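PDB 5Y1Z: drebrin from Homo sapiens, which probably binds and stabilises actin filaments in neurons, and carries an N-terminal domain of the cofilin (ADF homology) family. Local coordinates for residues V65-C70 / S102-V107; L13-A18 / A108-G113; G51-L56 / V83-V88. One frame throughout, in Å; residues are numbered along the deposited sequence.

Interaction 1 (V65-C70 / S102-V107); sequences VMYGFC and SHVAKV
Tyr67 lays its ring against Val107, Val104 and His103 of segment 102-107. The main contact is a CH-pi interaction. Val107 CG2 sits 4.2 Å from the centroid of the Tyr67 ring, 17° off its normal, and is shifted toward the CE2 side of that face. The other methyl of the same valine reaches the root of the ring, with Val107 CG1 4.1 Å from Tyr67 CG. Val104 comes in obliquely with one methyl, its CG2 lying 4.0 Å from Tyr67 CE1. At the far end Tyr67 OH is 3.9 Å from His103 CB, a packing contact. The polar end of the tyrosine is paired elsewhere: Tyr67 OH is hydrogen-bonded to Tyr36 OH, which also bonds His103 ND1. Tyr67 and His103 are thus joined through Tyr36. CB of Tyr67 already points at the helix, and with CG anti to the carbonyl carbon (chi1 -57°) the ring continues to Val107 and Val104. With a leucine here, which has neither hydroxyl nor ring, Tyr36 OH would probably be left with one partner fewer and the Val107 methyls without an aromatic face to rest on. Further out, Val107 N bonds His103 O at 2.9 Å, which fixes the spacing of the two residues. The contact packs helix 104-110 on one face of the central sheet of the ADF fold. Strand 65-72 lies between strands 31-36 and 81-88 in that sheet, and Leu84 and Asn86 of the latter strand also touch the Tyr67 side chain.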
loop_
_atom_site.group_PDB
_atom_site.type_symbol
_atom_site.label_atom_id
_atom_site.label_comp_id
_atom_site.label_asym_id
_atom_site.label_seq_id
_atom_site.Cartn_x
_atom_site.Cartn_y
_atom_site.Cartn_z
ATOM N N VAL A 65 -2.894 -18.083 5.816
ATOM C CA VAL A 65 -3.193 -17.401 4.564
ATOM C C VAL A 65 -2.067 -17.705 3.586
ATOM O O VAL A 65 -0.891 -17.532 3.912
ATOM C CB VAL A 65 -3.332 -15.890 4.801
ATOM C CG1 VAL A 65 -3.549 -15.168 3.496
ATOM C CG2 VAL A 65 -4.478 -15.618 5.772
ATOM N N MET A 66 -2.410 -18.203 2.402
ATOM C CA MET A 66 -1.402 -18.577 1.412
ATOM C C MET A 66 -1.857 -18.147 0.015
ATOM O O MET A 66 -3.052 -17.942 -0.242
ATOM C CB MET A 66 -1.107 -20.090 1.460
ATOM C CG MET A 66 -0.824 -20.631 2.862
ATOM S SD MET A 66 -0.263 -22.365 2.968
ATOM C CE MET A 66 -0.872 -22.977 1.477
ATOM N N TYR A 67 -0.894 -18.017 -0.899
ATOM C CA TYR A 67 -1.159 -17.600 -2.275
ATOM C C TYR A 67 -0.585 -18.635 -3.231
ATOM O O TYR A 67 0.624 -18.895 -3.219
ATOM C CB TYR A 67 -0.580 -16.200 -2.547
ATOM C CG TYR A 67 -1.129 -15.168 -1.595
ATOM C CD1 TYR A 67 -2.448 -14.736 -1.708
ATOM C CD2 TYR A 67 -0.357 -14.661 -0.555
ATOM C CE1 TYR A 67 -2.986 -13.819 -0.833
ATOM C CE2 TYR A 67 -0.888 -13.731 0.337
ATOM C CZ TYR A 67 -2.207 -13.315 0.192
ATOM O OH TYR A 67 -2.772 -12.397 1.067
ATOM N N GLY A 68 -1.449 -19.223 -4.057
ATOM C CA GLY A 68 -1.021 -20.255 -4.986
ATOM C C GLY A 68 -0.974 -19.776 -6.420
ATOM O O GLY A 68 -1.963 -19.282 -6.950
ATOM N N PHE A 69 0.175 -19.861 -7.054
ATOM C CA PHE A 69 0.336 -19.355 -8.407
ATOM C C PHE A 69 0.552 -20.572 -9.286
ATOM O O PHE A 69 1.619 -21.200 -9.244
ATOM C CB PHE A 69 1.494 -18.367 -8.508
ATOM C CG PHE A 69 1.657 -17.759 -9.874
ATOM C CD1 PHE A 69 0.905 -16.666 -10.259
ATOM C CD2 PHE A 69 2.571 -18.285 -10.784
ATOM C CE1 PHE A 69 1.082 -16.098 -11.535
ATOM C CE2 PHE A 69 2.737 -17.727 -12.046
ATOM C CZ PHE A 69 1.994 -16.643 -12.421
ATOM N N CYS A 70 -0.465 -20.901 -10.068
ATOM C CA CYS A 70 -0.455 -22.103 -10.875
ATOM C C CYS A 70 -0.673 -21.767 -12.347
ATOM O O CYS A 70 -1.595 -21.020 -12.702
ATOM C CB CYS A 70 -1.518 -23.065 -10.367
ATOM S SG CYS A 70 -1.530 -24.639 -11.222
ATOM N N SER A 102 -6.582 -7.107 1.955
ATOM C CA SER A 102 -6.052 -5.923 1.313
ATOM C C SER A 102 -4.686 -6.142 0.671
ATOM O O SER A 102 -4.180 -5.216 0.027
ATOM C CB SER A 102 -6.009 -4.788 2.336
ATOM O OG SER A 102 -5.102 -5.088 3.381
ATOM N N HIS A 103 -4.067 -7.311 0.852
ATOM C CA HIS A 103 -2.797 -7.628 0.193
ATOM C C HIS A 103 -2.961 -8.298 -1.168
ATOM O O HIS A 103 -2.042 -8.217 -1.999
ATOM C CB HIS A 103 -1.935 -8.563 1.069
ATOM C CG HIS A 103 -1.706 -8.053 2.453
ATOM N ND1 HIS A 103 -1.320 -8.873 3.492
ATOM C CD2 HIS A 103 -1.820 -6.809 2.975
ATOM C CE1 HIS A 103 -1.203 -8.155 4.595
ATOM N NE2 HIS A 103 -1.498 -6.898 4.308
ATOM N N VAL A 104 -4.103 -8.940 -1.419
ATOM C CA VAL A 104 -4.224 -9.828 -2.572
ATOM C C VAL A 104 -3.826 -9.101 -3.851
ATOM O O VAL A 104 -3.003 -9.592 -4.632
ATOM C CB VAL A 104 -5.652 -10.391 -2.658
ATOM C CG1 VAL A 104 -5.831 -11.212 -3.926
ATOM C CG2 VAL A 104 -5.967 -11.204 -1.417
ATOM N N ALA A 105 -4.369 -7.896 -4.057
ATOM C CA ALA A 105 -4.088 -7.153 -5.283
ATOM C C ALA A 105 -2.597 -6.878 -5.446
ATOM O O ALA A 105 -2.058 -6.940 -6.559
ATOM C CB ALA A 105 -4.859 -5.843 -5.284
ATOM N N LYS A 106 -1.931 -6.523 -4.352
ATOM C CA LYS A 106 -0.496 -6.287 -4.382
ATOM C C LYS A 106 0.276 -7.572 -4.720
ATOM O O LYS A 106 1.270 -7.528 -5.457
ATOM C CB LYS A 106 -0.099 -5.687 -3.037
ATOM C CG LYS A 106 1.156 -4.866 -2.997
ATOM C CD LYS A 106 1.064 -3.976 -1.794
ATOM C CE LYS A 106 2.388 -3.812 -1.099
ATOM N NZ LYS A 106 2.137 -3.320 0.303
ATOM N N VAL A 107 -0.181 -8.731 -4.222
ATOM C CA VAL A 107 0.444 -10.001 -4.603
ATOM C C VAL A 107 0.249 -10.283 -6.096
ATOM O O VAL A 107 1.187 -10.692 -6.792
ATOM C CB VAL A 107 -0.106 -11.150 -3.741
ATOM C CG1 VAL A 107 0.285 -12.498 -4.351
ATOM C CG2 VAL A 107 0.422 -11.043 -2.312
#

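Interaction 2 (L13-A18 / A108-G113); sequences LELLAA and AEFFQG
Leu15 and Leu16 of helix 12-23 meet Phe111 and Phe110 where the backbones come closest, Leu16 CA to Phe111 CA 7.8 Å, and Phe111, the first residue to leave helix 104-110, centres an inverse gamma turn there. The two phenylalanines meet the N-terminal helix in different ways. Phe110 uses the end of its ring. Its CE2 lies 3.5 Å from Leu16 CD2, and its CZ is 3.7 Å from Leu16 CG. Leu15 adds its CB, 4.2 Å from Phe110 CE2. Phe110 CG is anti to the backbone N (chi1 -177°), which extends the ring toward the other helix. Phe111 touches Leu15 instead, bringing its ring edge to the backbone: CE1 is 3.8 Å from Leu15 O. That carbonyl also accepts a hydrogen bond from Tyr34 OH. The neighbouring rings brace each other, since the edge of Phe110 points at the face of Phe111 with CD2 over its centre. Behind them Gln112 folds back, and its NE2 bonds Glu109 O at 2.7 Å, in the carbonyl plane on a lone pair. A chain of a different protein in the assembly packs on Leu16 and Phe110 and hydrogen-bonds Glu109. Within the fold, Phe110 stacks on Phe8 and Phe111 on Tyr34 of strand 31-36. Ala18 also rests on that strand, which places helices 12-23 and 104-110 together on one face of the sheet.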
loop_
_atom_site.group_PDB
_atom_site.type_symbol
_atom_site.label_atom_id
_atom_site.label_comp_id
_atom_site.label_asym_id
_atom_site.label_seq_id
_atom_site.Cartn_x
_atom_site.Cartn_y
_atom_site.Cartn_z
ATOM N N LEU A 13 14.390 -12.895 -4.036
ATOM C CA LEU A 13 14.965 -13.727 -5.083
ATOM C C LEU A 13 14.304 -15.099 -5.128
ATOM O O LEU A 13 14.046 -15.634 -6.215
ATOM C CB LEU A 13 16.474 -13.846 -4.878
ATOM C CG LEU A 13 17.220 -14.659 -5.938
ATOM C CD1 LEU A 13 16.938 -14.028 -7.248
ATOM C CD2 LEU A 13 18.718 -14.700 -5.666
ATOM N N GLU A 14 14.000 -15.681 -3.962
ATOM C CA GLU A 14 13.346 -16.984 -3.974
ATOM C C GLU A 14 11.946 -16.881 -4.567
ATOM O O GLU A 14 11.543 -17.729 -5.383
ATOM C CB GLU A 14 13.303 -17.583 -2.563
ATOM N N LEU A 15 11.201 -15.831 -4.196
ATOM C CA LEU A 15 9.843 -15.676 -4.705
ATOM C C LEU A 15 9.833 -15.564 -6.223
ATOM O O LEU A 15 9.059 -16.248 -6.917
ATOM C CB LEU A 15 9.184 -14.445 -4.079
ATOM C CG LEU A 15 9.294 -14.166 -2.572
ATOM C CD1 LEU A 15 8.796 -12.756 -2.255
ATOM C CD2 LEU A 15 8.550 -15.214 -1.762
ATOM N N LEU A 16 10.694 -14.703 -6.766
ATOM C CA LEU A 16 10.680 -14.544 -8.208
ATOM C C LEU A 16 11.290 -15.738 -8.927
ATOM O O LEU A 16 10.923 -15.996 -10.069
ATOM C CB LEU A 16 11.387 -13.261 -8.586
ATOM C CG LEU A 16 10.481 -12.098 -8.174
ATOM C CD1 LEU A 16 11.184 -10.743 -8.361
ATOM C CD2 LEU A 16 9.131 -12.133 -8.886
ATOM N N ALA A 17 12.172 -16.499 -8.272
ATOM C CA ALA A 17 12.730 -17.691 -8.901
ATOM C C ALA A 17 11.668 -18.771 -9.062
ATOM O O ALA A 17 11.612 -19.455 -10.098
ATOM C CB ALA A 17 13.915 -18.195 -8.086
ATOM N N ALA A 18 10.823 -18.954 -8.045
ATOM C CA ALA A 18 9.720 -19.898 -8.182
ATOM C C ALA A 18 8.757 -19.450 -9.266
ATOM O O ALA A 18 8.335 -20.251 -10.114
ATOM C CB ALA A 18 8.990 -20.036 -6.857
ATOM N N ALA A 108 -0.966 -10.075 -6.616
ATOM C CA ALA A 108 -1.193 -10.277 -8.046
ATOM C C ALA A 108 -0.350 -9.327 -8.869
ATOM O O ALA A 108 0.095 -9.669 -9.972
ATOM C CB ALA A 108 -2.668 -10.099 -8.393
ATOM N N GLU A 109 -0.116 -8.133 -8.350
ATOM C CA GLU A 109 0.706 -7.194 -9.086
ATOM C C GLU A 109 2.157 -7.625 -9.056
ATOM O O GLU A 109 2.899 -7.381 -10.016
ATOM C CB GLU A 109 0.551 -5.799 -8.484
ATOM C CG GLU A 109 1.131 -4.709 -9.311
ATOM C CD GLU A 109 0.449 -4.597 -10.648
ATOM O OE1 GLU A 109 -0.700 -5.069 -10.762
ATOM O OE2 GLU A 109 1.053 -4.024 -11.583
ATOM N N PHE A 110 2.563 -8.302 -7.978
ATOM C CA PHE A 110 3.944 -8.739 -7.874
ATOM C C PHE A 110 4.234 -9.863 -8.858
ATOM O O PHE A 110 5.240 -9.823 -9.580
ATOM C CB PHE A 110 4.256 -9.144 -6.432
ATOM C CG PHE A 110 5.691 -9.535 -6.213
ATOM C CD1 PHE A 110 6.660 -8.558 -5.963
ATOM C CD2 PHE A 110 6.071 -10.869 -6.204
ATOM C CE1 PHE A 110 7.986 -8.891 -5.763
ATOM C CE2 PHE A 110 7.404 -11.209 -5.992
ATOM C CZ PHE A 110 8.356 -10.206 -5.768
ATOM N N PHE A 111 3.337 -10.848 -8.938
ATOM C CA PHE A 111 3.518 -11.982 -9.844
ATOM C C PHE A 111 2.813 -11.733 -11.172
ATOM O O PHE A 111 1.804 -12.365 -11.495
ATOM C CB PHE A 111 3.030 -13.266 -9.189
ATOM C CG PHE A 111 3.737 -13.598 -7.910
ATOM C CD1 PHE A 111 5.063 -14.026 -7.933
ATOM C CD2 PHE A 111 3.070 -13.564 -6.700
ATOM C CE1 PHE A 111 5.727 -14.363 -6.769
ATOM C CE2 PHE A 111 3.729 -13.895 -5.523
ATOM C CZ PHE A 111 5.066 -14.300 -5.564
ATOM N N GLN A 112 3.404 -10.835 -11.974
ATOM C CA GLN A 112 2.745 -10.278 -13.154
ATOM C C GLN A 112 2.109 -11.361 -14.013
ATOM O O GLN A 112 2.652 -12.462 -14.167
ATOM C CB GLN A 112 3.744 -9.506 -14.009
ATOM C CG GLN A 112 4.204 -8.227 -13.396
ATOM C CD GLN A 112 3.225 -7.095 -13.609
ATOM O OE1 GLN A 112 3.128 -6.546 -14.701
ATOM N NE2 GLN A 112 2.497 -6.736 -12.557
ATOM N N GLY A 113 0.927 -11.061 -14.536
ATOM C CA GLY A 113 0.279 -11.959 -15.460
ATOM C C GLY A 113 -0.782 -12.856 -14.865
ATOM O O GLY A 113 -1.125 -13.866 -15.487
#

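Interaction 3 (G51-L56 / V83-V88); sequences GGLQEL and VLINWV
Ile85 of strand 81-88 points its side chain at helix 52-56 and meets Leu53 and Leu56 with its last carbon. From CB, which faces the helix, the side chain branches. CG2 is anti to the backbone N and makes no close approach to the helix. CG1 is anti to the carbonyl carbon (chi1 -68°) and leads the longer branch outward, still 4.7 Å from Leu53 CD2. The extended second torsion (chi2 157°) then sends CD1 on to the two leucines. Leu56 meets it tip to tip, with its CD2 3.5 Å from Ile85 CD1. Leu53 crosses obliquely, its CD2 3.7 Å from the same Ile85 CD1. The leucine methyls are themselves 4.3 Å apart, Leu53 CD2 to Leu56 CD2, and the three form a compact triangle. Cys70 of strand 65-72 touches both leucines, while Phe60, Ile126 and Ala120 lie against Ile85. Gly52 N bonds Asp30 OD1 nearby. All three touching side chains are buried and apolar. The short helix is therefore held to this face of the sheet by hydrophobic packing, a fit that depends on shape and burial and has no directional polar bond within it.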
loop_
_atom_site.group_PDB
_atom_site.type_symbol
_atom_site.label_atom_id
_atom_site.label_comp_id
_atom_site.label_asym_id
_atom_site.label_seq_id
_atom_site.Cartn_x
_atom_site.Cartn_y
_atom_site.Cartn_z
ATOM N N GLY A 51 2.468 -31.086 -11.369
ATOM C CA GLY A 51 1.178 -31.673 -11.097
ATOM C C GLY A 51 0.016 -30.713 -11.056
ATOM O O GLY A 51 -1.086 -31.137 -10.700
ATOM N N GLY A 52 0.228 -29.430 -11.342
ATOM C CA GLY A 52 -0.889 -28.499 -11.401
ATOM C C GLY A 52 -1.758 -28.402 -10.149
ATOM O O GLY A 52 -1.383 -28.787 -9.032
ATOM N N LEU A 53 -2.989 -27.939 -10.397
ATOM C CA LEU A 53 -3.935 -27.641 -9.325
ATOM C C LEU A 53 -4.166 -28.848 -8.428
ATOM O O LEU A 53 -4.365 -28.706 -7.213
ATOM C CB LEU A 53 -5.251 -27.187 -9.933
ATOM C CG LEU A 53 -5.265 -25.789 -10.524
ATOM C CD1 LEU A 53 -6.580 -25.606 -11.258
ATOM C CD2 LEU A 53 -5.114 -24.765 -9.400
ATOM N N GLN A 54 -4.160 -30.048 -9.013
ATOM C CA GLN A 54 -4.465 -31.232 -8.222
ATOM C C GLN A 54 -3.428 -31.411 -7.134
ATOM O O GLN A 54 -3.765 -31.643 -5.970
ATOM C CB GLN A 54 -4.532 -32.462 -9.115
ATOM C CG GLN A 54 -4.722 -33.778 -8.382
ATOM C CD GLN A 54 -4.113 -34.940 -9.167
ATOM O OE1 GLN A 54 -3.060 -34.779 -9.804
ATOM N NE2 GLN A 54 -4.778 -36.097 -9.149
ATOM N N GLU A 55 -2.155 -31.271 -7.497
ATOM C CA GLU A 55 -1.095 -31.374 -6.509
ATOM C C GLU A 55 -1.103 -30.174 -5.578
ATOM O O GLU A 55 -1.006 -30.328 -4.358
ATOM C CB GLU A 55 0.252 -31.504 -7.211
ATOM C CG GLU A 55 1.459 -31.439 -6.296
ATOM C CD GLU A 55 1.595 -32.666 -5.403
ATOM O OE1 GLU A 55 2.260 -32.560 -4.350
ATOM O OE2 GLU A 55 1.063 -33.739 -5.762
ATOM N N LEU A 56 -1.243 -28.966 -6.137
ATOM C CA LEU A 56 -1.136 -27.772 -5.312
ATOM C C LEU A 56 -2.162 -27.796 -4.181
ATOM O O LEU A 56 -1.814 -27.555 -3.017
ATOM C CB LEU A 56 -1.292 -26.526 -6.175
ATOM C CG LEU A 56 -1.619 -25.221 -5.423
ATOM C CD1 LEU A 56 -0.461 -24.729 -4.559
ATOM C CD2 LEU A 56 -2.020 -24.174 -6.426
ATOM N N VAL A 83 -3.508 -18.722 -12.709
ATOM C CA VAL A 83 -4.470 -18.666 -11.621
ATOM C C VAL A 83 -3.720 -18.292 -10.356
ATOM O O VAL A 83 -2.652 -18.855 -10.072
ATOM C CB VAL A 83 -5.184 -20.014 -11.435
ATOM C CG1 VAL A 83 -6.189 -19.922 -10.288
ATOM C CG2 VAL A 83 -5.835 -20.442 -12.728
ATOM N N LEU A 84 -4.271 -17.355 -9.601
ATOM C CA LEU A 84 -3.802 -17.085 -8.254
ATOM C C LEU A 84 -4.897 -17.531 -7.295
ATOM O O LEU A 84 -6.011 -17.004 -7.326
ATOM C CB LEU A 84 -3.472 -15.603 -8.068
ATOM C CG LEU A 84 -3.003 -15.210 -6.667
ATOM C CD1 LEU A 84 -1.630 -15.802 -6.470
ATOM C CD2 LEU A 84 -2.975 -13.718 -6.502
ATOM N N ILE A 85 -4.578 -18.484 -6.436
ATOM C CA ILE A 85 -5.494 -18.954 -5.408
ATOM C C ILE A 85 -5.245 -18.139 -4.151
ATOM O O ILE A 85 -4.139 -18.159 -3.596
ATOM C CB ILE A 85 -5.305 -20.446 -5.135
ATOM C CG1 ILE A 85 -5.748 -21.227 -6.364
ATOM C CG2 ILE A 85 -6.158 -20.841 -3.944
ATOM C CD1 ILE A 85 -5.147 -22.568 -6.460
ATOM N N ASN A 86 -6.259 -17.380 -3.747
ATOM C CA ASN A 86 -6.262 -16.623 -2.507
ATOM C C ASN A 86 -6.781 -17.548 -1.419
ATOM O O ASN A 86 -7.990 -17.641 -1.175
ATOM C CB ASN A 86 -7.127 -15.384 -2.671
ATOM C CG ASN A 86 -7.280 -14.616 -1.398
ATOM O OD1 ASN A 86 -6.338 -14.507 -0.612
ATOM N ND2 ASN A 86 -8.466 -14.056 -1.185
ATOM N N TRP A 87 -5.860 -18.253 -0.765
ATOM C CA TRP A 87 -6.217 -19.229 0.255
ATOM C C TRP A 87 -6.267 -18.615 1.653
ATOM O O TRP A 87 -5.278 -18.047 2.145
ATOM C CB TRP A 87 -5.226 -20.388 0.247
ATOM C CG TRP A 87 -5.457 -21.363 1.367
ATOM C CD1 TRP A 87 -4.920 -21.319 2.614
ATOM C CD2 TRP A 87 -6.301 -22.526 1.331
ATOM N NE1 TRP A 87 -5.358 -22.380 3.355
ATOM C CE2 TRP A 87 -6.204 -23.144 2.592
ATOM C CE3 TRP A 87 -7.103 -23.124 0.343
ATOM C CZ2 TRP A 87 -6.895 -24.327 2.905
ATOM C CZ3 TRP A 87 -7.791 -24.298 0.655
ATOM C CH2 TRP A 87 -7.684 -24.880 1.921
ATOM N N VAL A 88 -7.399 -18.785 2.317
ATOM C CA VAL A 88 -7.521 -18.416 3.708
ATOM C C VAL A 88 -8.013 -19.638 4.452
ATOM O O VAL A 88 -9.141 -20.094 4.230
ATOM C CB VAL A 88 -8.456 -17.221 3.918
ATOM C CG1 VAL A 88 -8.455 -16.815 5.374
ATOM C CG2 VAL A 88 -7.992 -16.060 3.057
#

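In the fold
Interactions 1 and 3 pack helices 104-110 and 52-56 on one mixed sheet, the core of this cofilin-family domain, and interaction 2 joins helix 12-23 to the end of helix 104-110. Interactions 1 and 2 thus share that helix and have centres about 10 Å apart. They meet where Phe69 packs on the backbone of Phe111. Interaction 3 holds helix 52-56 on the opposite face, its centre about 11 Å from interaction 1 and 15 Å from interaction 2. Strands 65-72 and 81-88 are neighbours, so interactions 1 and 3 are joined by backbone hydrogen bonds. Along the chain, interaction 2 spans both others, and the segments of 1 and 3 alternate. The sheet is packed on both sides, and sequence-distant segments close one compact domain.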